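KLLA0B12012p (Kluyveromyces lactis, PDB 6Y3P) is the ATP-grasp domain at the C-terminal end of Pby1, a direct partner of the mRNA decapping enzyme Dcp2, and probably binds ATP. Local coordinates at residues Ala71-Arg77 / Pro321-Glu327; Leu86-His91 / Phe106-Phe110; Arg213-Cys219 / Met235-Pro241. All blocks are in the same frame, centred on the assembly; numbering follows the deposited sequence.

How the contacts relate
All three contacts lie in the tubulin-tyrosine ligase-like, ATP-grasp part of the chain. Contact 1 joins the loop after strand 69-71, at the border of the parallel sheet, to the start of strand 326-335. That strand pairs with strand 215-224, one half of the hairpin in contact 3, so contacts 1 and 3 meet the same antiparallel sheet although their centres are about 28 Å apart, on opposite sides of the chain's centre. Contact 2 packs helix 83-95 against the loop leading into strand 109-113 and its first residues, at the border of another antiparallel sheet; its centre is about 23 Å from that of contact 1 and about 21 Å from that of contact 3.

Contact 1: residues Ala71-Arg77 / Pro321-Glu327; sequences ANSYIYR and PLKNSLE
Tyr74 lies with one ring face over Ser325, whose CB stands 3.7 Å from the ring centroid in a CH-pi contact. Being small, serine lets the ring close in, and Ser325 OG donates a hydrogen bond to Ser73 O at 3.0 Å. Glu327 CB meets the ring rim at Tyr74 CD1 (3.5 Å), Leu322 N the edge at Tyr74 CE2 (3.4 Å), and the phenol OH bonds to Gly225 O.

Extended, with CG anti to the backbone N (chi1 -168°), buried Glu327 puts OE1 3.0 Å from Tyr74 N; the bond is nearly straight (168°), meeting Glu327 OE1 on its anti side, 30° out of the carboxylate plane. Glu327 OE2 forms a salt bridge with Arg77 NH2, 2.8 Å away; Arg77 also makes a cation-pi contact with Tyr55. Ala71 and Ser325 form a single beta bridge, with Leu326 N bonded to Ala71 O.

Packing is looser toward the partly exposed side, where Ile75 CB and Leu322 CD2, 4.2 Å apart, fill an apolar margin with their branched chains; Ile75 also meets helix 60-65. Because the buried carboxylate receives both a backbone N-H and a guanidinium, Glu327 is probably held as the anion, its charge offset by Arg77.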
# COMPACT_ATOMS: atom_id res chain seq x y z
N ALA A 71 0.08 -0.18 -20.81
CA ALA A 71 1.20 -0.28 -19.90
C ALA A 71 0.75 -0.78 -18.50
O ALA A 71 -0.43 -0.71 -18.16
CB ALA A 71 1.91 1.07 -19.80
N ASN A 72 1.71 -1.27 -17.70
CA ASN A 72 1.46 -1.75 -16.35
C ASN A 72 1.59 -0.61 -15.31
O ASN A 72 2.16 -0.79 -14.23
CB ASN A 72 2.37 -2.95 -16.01
CG ASN A 72 3.84 -2.61 -15.92
OD1 ASN A 72 4.43 -2.09 -16.85
ND2 ASN A 72 4.46 -2.95 -14.80
N SER A 73 1.03 0.56 -15.62
CA SER A 73 1.01 1.70 -14.71
C SER A 73 -0.06 2.69 -15.11
O SER A 73 -0.36 2.83 -16.31
CB SER A 73 2.34 2.44 -14.68
OG SER A 73 2.38 3.34 -13.58
N TYR A 74 -0.58 3.42 -14.09
CA TYR A 74 -1.51 4.53 -14.29
C TYR A 74 -0.69 5.81 -14.27
O TYR A 74 0.49 5.77 -13.88
CB TYR A 74 -2.63 4.55 -13.24
CG TYR A 74 -3.67 3.48 -13.45
CD1 TYR A 74 -3.51 2.21 -12.91
CD2 TYR A 74 -4.85 3.76 -14.13
CE1 TYR A 74 -4.47 1.22 -13.10
CE2 TYR A 74 -5.83 2.78 -14.31
CZ TYR A 74 -5.64 1.51 -13.78
OH TYR A 74 -6.59 0.54 -13.94
N ILE A 75 -1.27 6.92 -14.73
CA ILE A 75 -0.58 8.21 -14.81
C ILE A 75 -0.74 9.01 -13.52
O ILE A 75 0.26 9.44 -12.95
CB ILE A 75 -1.01 8.97 -16.08
CG1 ILE A 75 -0.42 8.28 -17.33
CG2 ILE A 75 -0.57 10.44 -16.03
CD1 ILE A 75 -0.89 8.80 -18.67
N TYR A 76 -2.00 9.21 -13.06
CA TYR A 76 -2.32 10.00 -11.87
C TYR A 76 -2.64 9.09 -10.70
O TYR A 76 -3.77 8.63 -10.57
CB TYR A 76 -3.49 10.97 -12.15
CG TYR A 76 -3.21 12.00 -13.23
CD1 TYR A 76 -2.36 13.08 -12.99
CD2 TYR A 76 -3.75 11.87 -14.50
CE1 TYR A 76 -2.06 14.00 -13.99
CE2 TYR A 76 -3.48 12.80 -15.50
CZ TYR A 76 -2.64 13.87 -15.23
OH TYR A 76 -2.38 14.80 -16.21
N ARG A 77 -1.66 8.82 -9.85
CA ARG A 77 -1.92 7.95 -8.73
C ARG A 77 -1.32 8.48 -7.40
O ARG A 77 -1.34 7.77 -6.40
CB ARG A 77 -1.49 6.51 -9.08
CG ARG A 77 -0.01 6.24 -9.11
CD ARG A 77 0.57 6.13 -10.51
NE ARG A 77 2.01 6.40 -10.43
CZ ARG A 77 2.95 5.47 -10.36
NH1 ARG A 77 4.23 5.82 -10.22
NH2 ARG A 77 2.64 4.18 -10.45
N PRO A 321 -8.31 6.92 -13.50
CA PRO A 321 -8.14 5.64 -14.19
C PRO A 321 -8.18 5.79 -15.72
O PRO A 321 -8.98 6.54 -16.27
CB PRO A 321 -9.29 4.78 -13.65
CG PRO A 321 -9.91 5.58 -12.53
CD PRO A 321 -9.63 7.00 -12.85
N LEU A 322 -7.24 5.11 -16.37
CA LEU A 322 -7.09 5.03 -17.81
C LEU A 322 -7.53 3.65 -18.25
O LEU A 322 -7.15 2.65 -17.63
CB LEU A 322 -5.60 5.22 -18.20
CG LEU A 322 -5.07 6.64 -18.43
CD1 LEU A 322 -6.05 7.49 -19.23
CD2 LEU A 322 -4.68 7.31 -17.11
N LYS A 323 -8.26 3.59 -19.35
CA LYS A 323 -8.79 2.38 -19.98
C LYS A 323 -7.65 1.41 -20.42
O LYS A 323 -7.80 0.19 -20.38
CB LYS A 323 -9.65 2.79 -21.20
CG LYS A 323 -10.43 1.67 -21.87
CD LYS A 323 -11.84 1.51 -21.35
CE LYS A 323 -12.30 0.08 -21.42
NZ LYS A 323 -13.27 -0.24 -20.34
N ASN A 324 -6.53 1.97 -20.84
CA ASN A 324 -5.40 1.21 -21.36
C ASN A 324 -4.29 0.96 -20.32
O ASN A 324 -3.17 0.59 -20.66
CB ASN A 324 -4.86 1.89 -22.66
CG ASN A 324 -4.52 3.35 -22.52
OD1 ASN A 324 -5.07 4.11 -21.71
ND2 ASN A 324 -3.60 3.79 -23.35
N SER A 325 -4.61 1.15 -19.05
CA SER A 325 -3.65 0.90 -17.98
C SER A 325 -4.14 -0.22 -17.09
O SER A 325 -5.33 -0.48 -17.02
CB SER A 325 -3.48 2.14 -17.11
OG SER A 325 -2.96 3.22 -17.85
N LEU A 326 -3.20 -0.87 -16.42
CA LEU A 326 -3.41 -1.80 -15.33
C LEU A 326 -2.26 -1.55 -14.36
O LEU A 326 -1.24 -1.02 -14.78
CB LEU A 326 -3.56 -3.31 -15.68
CG LEU A 326 -2.38 -4.09 -16.29
CD1 LEU A 326 -1.29 -4.41 -15.24
CD2 LEU A 326 -2.89 -5.39 -16.82
N GLU A 327 -2.44 -1.86 -13.10
CA GLU A 327 -1.35 -1.67 -12.15
C GLU A 327 -1.55 -2.53 -10.94
O GLU A 327 -2.65 -2.57 -10.41
CB GLU A 327 -1.17 -0.18 -11.75
CG GLU A 327 0.15 0.04 -11.01
CD GLU A 327 0.63 1.46 -10.77
OE1 GLU A 327 0.06 2.39 -11.39
OE2 GLU A 327 1.56 1.64 -9.95

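Contact 2: residues Leu86-His91 / Phe106-Phe110; sequences LSHTIH and FLESF
Phe106 points its ring at helix 83-95, and Ile90 meets it squarely: CD1 sits over the centre of one face, 3.5 Å from the centroid, a CH-pi contact. The ring reaches the helix because its CG lies anti to the backbone N (chi1 176°). Leu86 adds a second apolar touch, CD2 to Phe106 CE1 at 3.7 Å. A flat, wide phenylalanine suits this place, since aliphatic branches from successive helical turns can share it.

Polar contacts gather beside the ring. Ser87 OG lies at the ring edge, 3.4 Å from Phe106 CZ, and donates a hydrogen bond to Ser109 O at 3.3 Å. Serine is short enough to let the chain just before strand 109-113 come close to the helix, with the CA atoms of Ser87 and Glu108 6.0 Å apart.

The third group is aromatic and charged. His91 and Phe110 hold their rings nearly parallel, at 13°, but slid apart with centroids 5.8 Å from each other. Glu108 OE2 comes within 3.1 Å of His91 CE1, an approach to carbon and not a hydrogen bond, the carboxylate turned 78° to the imidazole. The chemistry thus changes across the helix face, from the apolar Leu86-Ile90 row to the polar Ser87-His91 row, where the nearby carboxylate may modestly favour a protonated imidazole, although the charge of Glu108 is met chiefly by Lys139, in a salt bridge through OE1.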
# COMPACT_ATOMS: atom_id res chain seq x y z
N LEU A 86 -2.73 10.52 0.56
CA LEU A 86 -3.62 9.40 0.89
C LEU A 86 -4.53 9.84 2.03
O LEU A 86 -5.75 9.72 1.91
CB LEU A 86 -2.82 8.14 1.31
CG LEU A 86 -3.62 6.87 1.63
CD1 LEU A 86 -4.28 6.29 0.38
CD2 LEU A 86 -2.73 5.81 2.26
N SER A 87 -3.91 10.41 3.11
CA SER A 87 -4.59 10.94 4.28
C SER A 87 -5.65 11.93 3.86
O SER A 87 -6.81 11.73 4.21
CB SER A 87 -3.59 11.58 5.25
OG SER A 87 -3.34 10.75 6.37
N HIS A 88 -5.29 12.89 2.98
CA HIS A 88 -6.23 13.89 2.47
C HIS A 88 -7.35 13.28 1.69
O HIS A 88 -8.50 13.68 1.89
CB HIS A 88 -5.51 14.99 1.69
CG HIS A 88 -4.82 15.98 2.58
ND1 HIS A 88 -5.50 17.07 3.11
CD2 HIS A 88 -3.55 15.98 3.05
CE1 HIS A 88 -4.61 17.71 3.86
NE2 HIS A 88 -3.42 17.09 3.86
N THR A 89 -7.06 12.28 0.85
CA THR A 89 -8.09 11.57 0.08
C THR A 89 -9.11 10.92 1.03
O THR A 89 -10.31 11.09 0.82
CB THR A 89 -7.47 10.49 -0.85
OG1 THR A 89 -6.22 10.94 -1.35
CG2 THR A 89 -8.38 10.12 -2.00
N ILE A 90 -8.63 10.21 2.06
CA ILE A 90 -9.48 9.52 3.03
C ILE A 90 -10.28 10.53 3.87
O ILE A 90 -11.51 10.40 3.92
CB ILE A 90 -8.72 8.45 3.86
CG1 ILE A 90 -8.27 7.30 2.94
CG2 ILE A 90 -9.58 7.91 5.04
CD1 ILE A 90 -7.34 6.28 3.50
N HIS A 91 -9.61 11.55 4.45
CA HIS A 91 -10.26 12.59 5.26
C HIS A 91 -11.41 13.26 4.53
O HIS A 91 -12.49 13.40 5.13
CB HIS A 91 -9.28 13.67 5.73
CG HIS A 91 -8.14 13.17 6.56
ND1 HIS A 91 -8.26 12.03 7.35
CD2 HIS A 91 -6.89 13.68 6.70
CE1 HIS A 91 -7.07 11.87 7.92
NE2 HIS A 91 -6.22 12.84 7.57
N PHE A 106 -7.82 2.93 8.94
CA PHE A 106 -6.74 3.78 8.41
C PHE A 106 -5.96 4.49 9.51
O PHE A 106 -6.56 5.06 10.43
CB PHE A 106 -7.31 4.80 7.40
CG PHE A 106 -6.30 5.78 6.86
CD1 PHE A 106 -5.19 5.34 6.14
CD2 PHE A 106 -6.48 7.15 7.02
CE1 PHE A 106 -4.28 6.26 5.60
CE2 PHE A 106 -5.57 8.06 6.48
CZ PHE A 106 -4.48 7.61 5.77
N LEU A 107 -4.63 4.48 9.40
CA LEU A 107 -3.74 5.13 10.35
C LEU A 107 -3.43 6.47 9.78
O LEU A 107 -2.71 6.55 8.79
CB LEU A 107 -2.45 4.32 10.59
CG LEU A 107 -2.63 2.99 11.27
CD1 LEU A 107 -1.37 2.20 11.25
CD2 LEU A 107 -3.18 3.13 12.69
N GLU A 108 -4.06 7.50 10.33
CA GLU A 108 -3.88 8.88 9.89
C GLU A 108 -2.45 9.32 10.16
O GLU A 108 -1.82 8.83 11.10
CB GLU A 108 -4.80 9.81 10.66
CG GLU A 108 -6.27 9.57 10.45
CD GLU A 108 -7.11 10.40 11.40
OE1 GLU A 108 -7.07 10.11 12.62
OE2 GLU A 108 -7.76 11.36 10.94
N SER A 109 -1.95 10.24 9.35
CA SER A 109 -0.65 10.87 9.51
C SER A 109 -0.82 12.35 9.19
O SER A 109 -1.75 12.73 8.46
CB SER A 109 0.40 10.24 8.60
OG SER A 109 -0.00 10.32 7.24
N PHE A 110 0.00 13.17 9.82
CA PHE A 110 -0.02 14.62 9.64
C PHE A 110 1.40 15.10 9.61
O PHE A 110 2.29 14.42 10.10
CB PHE A 110 -0.77 15.31 10.79
CG PHE A 110 -2.17 14.80 11.03
CD1 PHE A 110 -2.41 13.77 11.93
CD2 PHE A 110 -3.25 15.36 10.36
CE1 PHE A 110 -3.71 13.30 12.15
CE2 PHE A 110 -4.55 14.89 10.59
CZ PHE A 110 -4.77 13.87 11.48

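Contact 3: residues Arg213-Cys219 / Met235-Pro241; sequences RKFHIRC and MLALFAP
Phe215 and Phe239 form the apolar centre of an antiparallel beta hairpin, strands 215-224 and 228-239, in the large antiparallel sheet of the domain. They are a non-hydrogen-bonded pair whose side chains lie side by side: Phe215 CB rests over the Phe239 ring, 3.8 Å from its centroid, while the two ring planes meet obliquely at 42°. With CG placed between the backbone N and the carbonyl carbon (chi1 71°), the Phe215 ring is turned toward the partner strand, where its CD2 reaches Ala237 CB at 3.6 Å. Alanine suits this spot because its single methyl lets the CD2 side of the Phe215 ring come close. Ile217 CG2 continues the same apolar face toward Met235 CB, 3.8 Å away. Farther along, Met235 CE and SD lie beside Cys219 SG, CE at 3.8 Å, and helix 290-313 packs on this end.

His216, Leu238, Arg218 and Leu236 occupy the other face. In one of the two modelled conformers of His216, Leu238 CB lies over a face of the imidazole; Leu238 CD1 also packs on Arg218 CB. The long Arg218 chain carries its guanidinium on to a salt bridge with Asp332 of the adjoining strand 326-335. Between the strands, His216 and Leu238 exchange two backbone bonds, as do Arg218 and Leu236; Leu238 N to His216 O measures 3.0 Å, with an angle of 169°.

The polar edge lies at the hairpin's open end. Ala240 N bonds to Lys214 O at 2.9 Å, and Arg213 spreads a guanidinium face over Phe239 CB. Bent at chi3, Arg213 also brings NE within 3.3 Å of Pro241 O, a weak hydrogen bond.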
# COMPACT_ATOMS: atom_id res chain seq x y z
N ARG A 213 6.69 -11.64 17.73
CA ARG A 213 7.17 -10.67 16.76
C ARG A 213 5.92 -10.18 16.01
O ARG A 213 5.07 -10.99 15.63
CB ARG A 213 8.15 -11.35 15.79
CG ARG A 213 9.48 -11.77 16.44
CD ARG A 213 10.17 -12.88 15.66
NE ARG A 213 10.71 -12.41 14.38
CZ ARG A 213 10.43 -12.93 13.19
NH1 ARG A 213 9.61 -13.97 13.09
NH2 ARG A 213 10.97 -12.42 12.09
N LYS A 214 5.78 -8.85 15.88
CA LYS A 214 4.63 -8.25 15.20
C LYS A 214 4.78 -8.37 13.68
O LYS A 214 5.87 -8.63 13.18
CB LYS A 214 4.43 -6.78 15.63
CG LYS A 214 5.42 -5.80 15.04
CD LYS A 214 4.88 -4.37 15.00
CE LYS A 214 5.97 -3.33 14.80
NZ LYS A 214 6.69 -3.47 13.49
N PHE A 215 3.68 -8.16 12.95
CA PHE A 215 3.75 -8.24 11.49
C PHE A 215 2.82 -7.28 10.83
O PHE A 215 1.85 -6.80 11.43
CB PHE A 215 3.44 -9.68 11.01
CG PHE A 215 2.00 -10.14 11.15
CD1 PHE A 215 1.52 -10.63 12.36
CD2 PHE A 215 1.12 -10.09 10.06
CE1 PHE A 215 0.18 -11.02 12.49
CE2 PHE A 215 -0.20 -10.49 10.19
CZ PHE A 215 -0.67 -10.95 11.40
N HIS A 216 3.13 -7.01 9.57
CA HIS A 216 2.21 -6.26 8.74
C HIS A 216 1.85 -7.16 7.57
O HIS A 216 2.52 -8.18 7.32
CB HIS A 216 2.69 -4.84 8.37
CG HIS A 216 3.94 -4.76 7.56
ND1 HIS A 216 3.90 -4.45 6.21
CD2 HIS A 216 5.23 -4.88 7.95
CE1 HIS A 216 5.16 -4.39 5.82
NE2 HIS A 216 6.00 -4.67 6.82
N ILE A 217 0.72 -6.86 6.92
CA ILE A 217 0.21 -7.60 5.79
C ILE A 217 0.54 -6.81 4.52
O ILE A 217 0.27 -5.61 4.42
CB ILE A 217 -1.31 -7.95 5.87
CG1 ILE A 217 -1.61 -8.81 7.11
CG2 ILE A 217 -1.76 -8.66 4.58
CD1 ILE A 217 -3.08 -9.11 7.37
N ARG A 218 1.12 -7.50 3.55
CA ARG A 218 1.35 -6.97 2.22
C ARG A 218 0.27 -7.65 1.36
O ARG A 218 0.29 -8.88 1.17
CB ARG A 218 2.77 -7.29 1.72
CG ARG A 218 3.05 -6.88 0.25
CD ARG A 218 2.69 -5.42 0.01
NE ARG A 218 3.74 -4.66 -0.65
CZ ARG A 218 4.82 -4.16 -0.05
NH1 ARG A 218 5.70 -3.45 -0.75
NH2 ARG A 218 5.04 -4.40 1.24
N CYS A 219 -0.67 -6.86 0.87
CA CYS A 219 -1.76 -7.31 0.01
C CYS A 219 -1.54 -6.74 -1.43
O CYS A 219 -1.42 -5.52 -1.59
CB CYS A 219 -3.09 -6.86 0.62
SG CYS A 219 -4.55 -7.27 -0.37
N MET A 235 -2.15 -13.39 0.58
CA MET A 235 -1.41 -12.26 1.12
C MET A 235 -0.16 -12.66 1.92
O MET A 235 0.07 -13.84 2.20
CB MET A 235 -2.34 -11.34 1.93
CG MET A 235 -3.77 -11.32 1.44
SD MET A 235 -4.71 -10.13 2.41
CE MET A 235 -6.27 -10.13 1.48
N LEU A 236 0.69 -11.69 2.22
CA LEU A 236 1.96 -11.94 2.91
C LEU A 236 1.95 -11.31 4.27
O LEU A 236 1.40 -10.22 4.46
CB LEU A 236 3.12 -11.30 2.11
CG LEU A 236 3.68 -12.01 0.86
CD1 LEU A 236 2.64 -12.19 -0.20
CD2 LEU A 236 4.79 -11.21 0.25
N ALA A 237 2.60 -11.98 5.20
CA ALA A 237 2.82 -11.49 6.55
C ALA A 237 4.34 -11.34 6.67
O ALA A 237 5.07 -12.31 6.49
CB ALA A 237 2.28 -12.48 7.59
N LEU A 238 4.80 -10.10 6.88
CA LEU A 238 6.19 -9.72 6.99
C LEU A 238 6.41 -9.39 8.44
O LEU A 238 5.84 -8.44 8.95
CB LEU A 238 6.50 -8.50 6.07
CG LEU A 238 5.80 -8.52 4.69
CD1 LEU A 238 5.39 -7.16 4.26
CD2 LEU A 238 6.64 -9.12 3.64
N PHE A 239 7.16 -10.25 9.13
CA PHE A 239 7.44 -10.14 10.57
C PHE A 239 8.65 -9.29 10.89
O PHE A 239 9.63 -9.27 10.14
CB PHE A 239 7.61 -11.54 11.17
CG PHE A 239 6.32 -12.31 11.20
CD1 PHE A 239 5.93 -13.11 10.12
CD2 PHE A 239 5.49 -12.27 12.32
CE1 PHE A 239 4.74 -13.84 10.16
CE2 PHE A 239 4.28 -12.98 12.34
CZ PHE A 239 3.92 -13.76 11.26
N ALA A 240 8.56 -8.58 12.03
CA ALA A 240 9.63 -7.73 12.55
C ALA A 240 10.77 -8.65 13.09
O ALA A 240 10.48 -9.80 13.44
CB ALA A 240 9.08 -6.83 13.66
N PRO A 241 12.05 -8.22 13.10
CA PRO A 241 13.12 -9.15 13.56
C PRO A 241 13.09 -9.53 15.04
O PRO A 241 13.37 -10.68 15.41
CB PRO A 241 14.41 -8.40 13.19
CG PRO A 241 14.04 -6.96 13.19
CD PRO A 241 12.61 -6.91 12.69
O HOH W 1 6.43 -5.72 10.83